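Local coordinates for cobalamin biosynthesis protein CobN (Mycobacterium tuberculosis, PDB 7C6O) that is the large catalytic subunit of cobaltochelatase, which probably inserts cobalt into the corrin ring during cobalamin biosynthesis, at residues A[453-456]-A[457-461]; A[462-465]-A[466-470]. All blocks are in the same frame, centred on the assembly; numbering follows the deposited sequence.

Contact 1 of 2, residues A[453-456]-A[457-461]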
ATOM      1  N   LYS A 453      -8.260 -34.638 -14.197  1.00 24.41           N
ATOM      2  CA  LYS A 453      -9.337 -34.351 -15.138  1.00 26.80           C
ATOM      3  C   LYS A 453     -10.132 -33.125 -14.709  1.00 24.85           C
ATOM      4  O   LYS A 453     -10.398 -32.228 -15.517  1.00 23.32           O
ATOM      5  CB  LYS A 453     -10.248 -35.574 -15.270  1.00 30.38           C
ATOM      6  CG  LYS A 453     -11.483 -35.356 -16.126  1.00 33.82           C
ATOM      7  CD  LYS A 453     -11.116 -34.910 -17.532  1.00 38.13           C
ATOM      8  CE  LYS A 453     -12.282 -35.107 -18.487  1.00 43.15           C
ATOM      9  NZ  LYS A 453     -13.544 -34.540 -17.939  1.00 45.31           N
ATOM     10  N   GLU A 454     -10.526 -33.069 -13.434  1.00 24.17           N
ATOM     11  CA  GLU A 454     -11.289 -31.920 -12.957  1.00 23.76           C
ATOM     12  C   GLU A 454     -10.442 -30.655 -12.970  1.00 18.78           C
ATOM     13  O   GLU A 454     -10.947 -29.569 -13.277  1.00 19.74           O
ATOM     14  CB  GLU A 454     -11.827 -32.188 -11.552  1.00 26.82           C
ATOM     15  CG  GLU A 454     -12.773 -33.371 -11.465  1.00 32.39           C
ATOM     16  CD  GLU A 454     -13.453 -33.464 -10.116  1.00 37.04           C
ATOM     17  OE1 GLU A 454     -13.785 -32.405  -9.547  1.00 38.78           O
ATOM     18  OE2 GLU A 454     -13.649 -34.594  -9.623  1.00 41.16           O
ATOM     19  N   TYR A 455      -9.155 -30.774 -12.636  1.00 16.92           N
ATOM     20  CA  TYR A 455      -8.281 -29.608 -12.691  1.00 17.63           C
ATOM     21  C   TYR A 455      -8.174 -29.080 -14.115  1.00 17.25           C
ATOM     22  O   TYR A 455      -8.291 -27.872 -14.353  1.00 17.52           O
ATOM     23  CB  TYR A 455      -6.893 -29.943 -12.142  1.00 16.81           C
ATOM     24  CG  TYR A 455      -5.933 -28.793 -12.334  1.00 18.83           C
ATOM     25  CD1 TYR A 455      -5.968 -27.691 -11.489  1.00 18.75           C
ATOM     26  CD2 TYR A 455      -5.025 -28.785 -13.387  1.00 18.76           C
ATOM     27  CE1 TYR A 455      -5.113 -26.621 -11.672  1.00 18.27           C
ATOM     28  CE2 TYR A 455      -4.166 -27.717 -13.579  1.00 16.52           C
ATOM     29  CZ  TYR A 455      -4.213 -26.640 -12.717  1.00 15.69           C
ATOM     30  OH  TYR A 455      -3.363 -25.572 -12.898  1.00 16.54           O
ATOM     31  N   ARG A 456      -7.951 -29.978 -15.079  1.00 17.69           N
ATOM     32  CA  ARG A 456      -7.835 -29.558 -16.472  1.00 20.36           C
ATOM     33  C   ARG A 456      -9.130 -28.930 -16.973  1.00 18.92           C
ATOM     34  O   ARG A 456      -9.100 -27.962 -17.740  1.00 18.69           O
ATOM     35  CB  ARG A 456      -7.444 -30.749 -17.348  1.00 23.88           C
ATOM     36  CG  ARG A 456      -7.156 -30.381 -18.795  1.00 24.95           C
ATOM     37  CD  ARG A 456      -6.827 -31.612 -19.613  1.00 24.84           C
ATOM     38  NE  ARG A 456      -8.005 -32.433 -19.872  1.00 25.53           N
ATOM     39  CZ  ARG A 456      -7.980 -33.759 -19.954  1.00 31.80           C
ATOM     40  NH1 ARG A 456      -6.838 -34.411 -19.778  1.00 33.65           N
ATOM     41  NH2 ARG A 456      -9.096 -34.433 -20.200  1.00 35.20           N
ATOM     42  N   ASP A 457     -10.279 -29.469 -16.551  1.00 21.62           N
ATOM     43  CA  ASP A 457     -11.554 -28.890 -16.960  1.00 22.43           C
ATOM     44  C   ASP A 457     -11.675 -27.439 -16.508  1.00 22.94           C
ATOM     45  O   ASP A 457     -12.184 -26.592 -17.251  1.00 22.49           O
ATOM     46  CB  ASP A 457     -12.718 -29.721 -16.415  1.00 25.50           C
ATOM     47  CG  ASP A 457     -12.901 -31.037 -17.158  1.00 30.25           C
ATOM     48  OD1 ASP A 457     -12.378 -31.174 -18.286  1.00 28.44           O
ATOM     49  OD2 ASP A 457     -13.578 -31.935 -16.612  1.00 29.11           O
ATOM     50  N   TRP A 458     -11.205 -27.127 -15.295  1.00 20.00           N
ATOM     51  CA  TRP A 458     -11.191 -25.733 -14.861  1.00 18.36           C
ATOM     52  C   TRP A 458     -10.094 -24.950 -15.569  1.00 17.59           C
ATOM     53  O   TRP A 458     -10.318 -23.824 -16.026  1.00 18.76           O
ATOM     54  CB  TRP A 458     -11.003 -25.625 -13.345  1.00 16.34           C
ATOM     55  CG  TRP A 458     -10.597 -24.228 -12.956  1.00 15.50           C
ATOM     56  CD1 TRP A 458     -11.417 -23.149 -12.811  1.00 16.41           C
ATOM     57  CD2 TRP A 458      -9.265 -23.755 -12.715  1.00 17.96           C
ATOM     58  NE1 TRP A 458     -10.683 -22.035 -12.475  1.00 17.53           N
ATOM     59  CE2 TRP A 458      -9.358 -22.380 -12.412  1.00 17.73           C
ATOM     60  CE3 TRP A 458      -8.003 -24.361 -12.716  1.00 19.36           C
ATOM     61  CZ2 TRP A 458      -8.241 -21.601 -12.112  1.00 16.47           C
ATOM     62  CZ3 TRP A 458      -6.893 -23.585 -12.418  1.00 19.32           C
ATOM     63  CH2 TRP A 458      -7.021 -22.219 -12.120  1.00 17.82           C
ATOM     64  N   PHE A 459      -8.894 -25.529 -15.647  1.00 17.74           N
ATOM     65  CA  PHE A 459      -7.760 -24.837 -16.255  1.00 18.90           C
ATOM     66  C   PHE A 459      -8.089 -24.381 -17.671  1.00 21.22           C
ATOM     67  O   PHE A 459      -7.683 -23.291 -18.093  1.00 19.16           O
ATOM     68  CB  PHE A 459      -6.542 -25.765 -16.235  1.00 17.40           C
ATOM     69  CG  PHE A 459      -5.250 -25.104 -16.624  1.00 16.98           C
ATOM     70  CD1 PHE A 459      -4.633 -24.195 -15.779  1.00 18.42           C
ATOM     71  CD2 PHE A 459      -4.632 -25.425 -17.821  1.00 18.88           C
ATOM     72  CE1 PHE A 459      -3.434 -23.598 -16.136  1.00 18.89           C
ATOM     73  CE2 PHE A 459      -3.433 -24.833 -18.182  1.00 18.87           C
ATOM     74  CZ  PHE A 459      -2.835 -23.919 -17.338  1.00 17.94           C
ATOM     75  N   ALA A 460      -8.867 -25.184 -18.402  1.00 20.12           N
ATOM     76  CA  ALA A 460      -9.199 -24.877 -19.788  1.00 18.92           C
ATOM     77  C   ALA A 460     -10.144 -23.690 -19.930  1.00 21.35           C
ATOM     78  O   ALA A 460     -10.247 -23.131 -21.027  1.00 21.94           O
ATOM     79  CB  ALA A 460      -9.812 -26.106 -20.459  1.00 19.31           C
ATOM     80  N   THR A 461     -10.845 -23.296 -18.864  1.00 16.23           N
ATOM     81  CA  THR A 461     -11.728 -22.138 -18.943  1.00 20.05           C
ATOM     82  C   THR A 461     -10.985 -20.818 -18.806  1.00 19.62           C
ATOM     83  O   THR A 461     -11.600 -19.760 -18.971  1.00 20.49           O
ATOM     84  CB  THR A 461     -12.820 -22.210 -17.871  1.00 18.83           C
ATOM     85  OG1 THR A 461     -12.246 -21.976 -16.579  1.00 19.66           O
ATOM     86  CG2 THR A 461     -13.495 -23.576 -17.886  1.00 22.16           C
TER
HETATM   87  O   HOH W   1     -10.364 -30.633 -20.198  1.00 31.89           O
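Lys-453 and Asp-457 stand one helical turn apart, joined by the bond from Asp-457 N to Lys-453 O, one of four successive i to i+4 backbone bonds that end with Ala-460 N on Arg-456 O. On the exposed side, the lysine chain bends at chi2 and chi4, which curls NZ back to the syn lone pair of Asp-457 OD2 at 2.9 Å. The other carboxylate oxygen, OD1, accepts from a water 2.8 Å away, and that water takes the N-H of Arg-456 NE at the guanidinium edge. The long lysine can curl round to the short carboxylate, and exposed charges cost little here.

Aromatic residues occupy the inner flank. The Tyr-455 ring, swung anti to its own nitrogen (chi1 174°), brings CE1 within 3.6 Å of Trp-458 CZ3, the tyrosine ring and the indole's six-membered ring meeting obliquely, planes at 53°. Phe-459 places CB over one tyrosine face; its ring lies nearly parallel but slid off, CD1 3.4 Å from Tyr-455 OH. The tyrosine hydroxyl is bonded to His-530, and Leu-533 of helix 530-539 touches both Tyr-455 and Trp-458. These features are characteristic of an amphipathic surface helix, with an i to i+4 salt bridge outside and an aromatic cluster inside.

Contact 2 of 2, residues A[462-465]-A[466-470]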
ATOM      1  N   LEU A 462      -9.692 -20.854 -18.510  1.00 17.81           N
ATOM      2  CA  LEU A 462      -8.897 -19.647 -18.365  1.00 15.13           C
ATOM      3  C   LEU A 462      -8.481 -19.107 -19.730  1.00 15.93           C
ATOM      4  O   LEU A 462      -8.421 -19.851 -20.710  1.00 20.29           O
ATOM      5  CB  LEU A 462      -7.663 -19.941 -17.520  1.00 13.86           C
ATOM      6  CG  LEU A 462      -7.930 -20.401 -16.087  1.00 18.02           C
ATOM      7  CD1 LEU A 462      -6.631 -20.804 -15.409  1.00 13.95           C
ATOM      8  CD2 LEU A 462      -8.633 -19.303 -15.301  1.00 17.63           C
ATOM      9  N   PRO A 463      -8.188 -17.809 -19.820  1.00 17.32           N
ATOM     10  CA  PRO A 463      -7.698 -17.257 -21.090  1.00 16.34           C
ATOM     11  C   PRO A 463      -6.371 -17.887 -21.488  1.00 18.26           C
ATOM     12  O   PRO A 463      -5.530 -18.193 -20.641  1.00 18.52           O
ATOM     13  CB  PRO A 463      -7.537 -15.761 -20.793  1.00 21.25           C
ATOM     14  CG  PRO A 463      -8.374 -15.505 -19.583  1.00 20.83           C
ATOM     15  CD  PRO A 463      -8.350 -16.771 -18.788  1.00 17.29           C
ATOM     16  N   ALA A 464      -6.194 -18.078 -22.799  1.00 18.21           N
ATOM     17  CA  ALA A 464      -4.949 -18.651 -23.303  1.00 20.06           C
ATOM     18  C   ALA A 464      -3.741 -17.815 -22.904  1.00 19.76           C
ATOM     19  O   ALA A 464      -2.645 -18.359 -22.736  1.00 20.27           O
ATOM     20  CB  ALA A 464      -5.015 -18.798 -24.825  1.00 21.04           C
ATOM     21  N   GLU A 465      -3.917 -16.500 -22.744  1.00 19.60           N
ATOM     22  CA  GLU A 465      -2.817 -15.656 -22.283  1.00 22.97           C
ATOM     23  C   GLU A 465      -2.238 -16.178 -20.975  1.00 24.24           C
ATOM     24  O   GLU A 465      -1.021 -16.132 -20.761  1.00 23.69           O
ATOM     25  CB  GLU A 465      -3.291 -14.210 -22.114  1.00 23.89           C
ATOM     26  CG  GLU A 465      -3.493 -13.436 -23.417  0.96 26.84           C
ATOM     27  CD  GLU A 465      -4.716 -13.885 -24.200  0.46 28.92           C
ATOM     28  OE1 GLU A 465      -5.558 -14.616 -23.638  1.00 28.84           O
ATOM     29  OE2 GLU A 465      -4.832 -13.505 -25.385  0.66 30.80           O
ATOM     30  N   LEU A 466      -3.093 -16.692 -20.092  1.00 19.02           N
ATOM     31  CA  LEU A 466      -2.616 -17.198 -18.811  1.00 17.54           C
ATOM     32  C   LEU A 466      -2.171 -18.653 -18.919  1.00 16.19           C
ATOM     33  O   LEU A 466      -1.116 -19.025 -18.394  1.00 16.34           O
ATOM     34  CB  LEU A 466      -3.702 -17.043 -17.749  1.00 14.95           C
ATOM     35  CG  LEU A 466      -3.422 -17.676 -16.386  1.00 15.06           C
ATOM     36  CD1 LEU A 466      -2.142 -17.118 -15.771  1.00 15.99           C
ATOM     37  CD2 LEU A 466      -4.604 -17.458 -15.456  1.00 16.77           C
ATOM     38  N   THR A 467      -2.960 -19.496 -19.589  1.00 15.35           N
ATOM     39  CA  THR A 467      -2.602 -20.911 -19.643  1.00 16.59           C
ATOM     40  C   THR A 467      -1.336 -21.145 -20.459  1.00 17.89           C
ATOM     41  O   THR A 467      -0.576 -22.074 -20.163  1.00 18.59           O
ATOM     42  CB  THR A 467      -3.756 -21.748 -20.201  1.00 19.98           C
ATOM     43  OG1 THR A 467      -4.106 -21.290 -21.513  1.00 18.54           O
ATOM     44  CG2 THR A 467      -4.969 -21.660 -19.280  1.00 19.44           C
ATOM     45  N   ASP A 468      -1.082 -20.313 -21.474  1.00 17.46           N
ATOM     46  CA  ASP A 468       0.165 -20.436 -22.225  1.00 19.98           C
ATOM     47  C   ASP A 468       1.376 -20.226 -21.324  1.00 18.46           C
ATOM     48  O   ASP A 468       2.358 -20.971 -21.410  1.00 19.42           O
ATOM     49  CB  ASP A 468       0.199 -19.438 -23.383  1.00 21.89           C
ATOM     50  CG  ASP A 468      -0.678 -19.854 -24.547  1.00 27.72           C
ATOM     51  OD1 ASP A 468      -1.227 -20.976 -24.523  1.00 26.18           O
ATOM     52  OD2 ASP A 468      -0.816 -19.047 -25.490  1.00 28.82           O
ATOM     53  N   VAL A 469       1.328 -19.220 -20.450  1.00 17.90           N
ATOM     54  CA  VAL A 469       2.478 -18.911 -19.604  0.67 17.32           C
ATOM     55  C   VAL A 469       2.640 -19.960 -18.511  1.00 17.38           C
ATOM     56  O   VAL A 469       3.758 -20.375 -18.183  1.00 19.50           O
ATOM     57  CB  VAL A 469       2.334 -17.494 -19.018  0.67 16.55           C
ATOM     58  CG1 VAL A 469       3.450 -17.205 -18.031  0.67 17.11           C
ATOM     59  CG2 VAL A 469       2.323 -16.461 -20.135  0.67 16.50           C
ATOM     60  N   VAL A 470       1.527 -20.411 -17.929  1.00 17.95           N
ATOM     61  CA  VAL A 470       1.603 -21.406 -16.860  1.00 17.82           C
ATOM     62  C   VAL A 470       2.180 -22.713 -17.392  1.00 18.77           C
ATOM     63  O   VAL A 470       3.074 -23.311 -16.782  1.00 19.30           O
ATOM     64  CB  VAL A 470       0.220 -21.618 -16.215  1.00 17.84           C
ATOM     65  CG1 VAL A 470       0.245 -22.831 -15.298  1.00 16.17           C
ATOM     66  CG2 VAL A 470      -0.199 -20.377 -15.439  1.00 19.00           C
TER
HETATM   67  O   HOH W   2      -6.827 -21.696 -22.056  1.00 21.95           O
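Leu-462 and Thr-467 meet through carbon, CB of the leucine lying 3.6 Å from CG2 of the threonine, while Leu-462 CD1 reaches Leu-466 CD2 at 3.9 Å. The two leucines thus touch by methyl ends, their side chains crossing at a slant. Branched aliphatic residues suit this flank, where the incoming chain folds back against the first turn of the helix.

The two branches of Thr-467 do different work: CG2 packs on the leucine, and OG1 handles the polar contacts. With chi1 at 58°, OG1 sits between its own nitrogen and carbonyl carbon, turned toward Ala-464, and comes within 3.3 Å of Ala-464 CA. A water 2.8 Å from OG1 also donates to Leu-462 O, so the hydroxyl and the carbonyl of the preceding loop are bridged. Any bond from OG1 to Ala-464 O is weak and long.

The backbone that sets these positions starts at Pro-463, the N-cap residue. Its ring nitrogen has no hydrogen to give, which costs nothing ahead of a helix, and its carbonyl oxygen accepts twice. Thr-467 N approaches in the carbonyl plane, with a nearly straight N-H...O angle of 167°; Leu-466 N comes from above that plane and is more bent, at 138°. Asp-468 N then continues the helical pattern to Ala-464 O at 2.8 Å. The acidic Glu-465, exposed in the first turn, would probably interact favourably with the helix dipole.

Farther out, Pro-463 rests on Ala-573 and Ser-574 in a loop, and Ala-579 lies against both leucines. The start of helix 464-474 thus meets helix 576-581 through Leu-462 and Leu-466, and the preceding helix 452-459 through Thr-467 and Val-470.

Overall arrangement
Contacts 1 and 2 follow in series along the chain, their centres 12 Å apart: 453-461 covers most of helix 452-459 and its exit, and 462-470 the entry to helix 464-474. Phe-459 joins them directly, its O lying 3.4 Å from Thr-467 CG2 and its CE1 packing on Val-470 CG1. Contact 1 is partly buried, with a charged outer flank and an aromatic inner one set against helix 530-539. Contact 2 is a surface contact, with a proline at the N-cap position whose carbonyl takes two backbone N-H groups, a water bridge, and two leucines that pack on helix 576-581. An aromatic cluster and a salt bridge thus mark contact 1, backbone bonds and aliphatic packing contact 2.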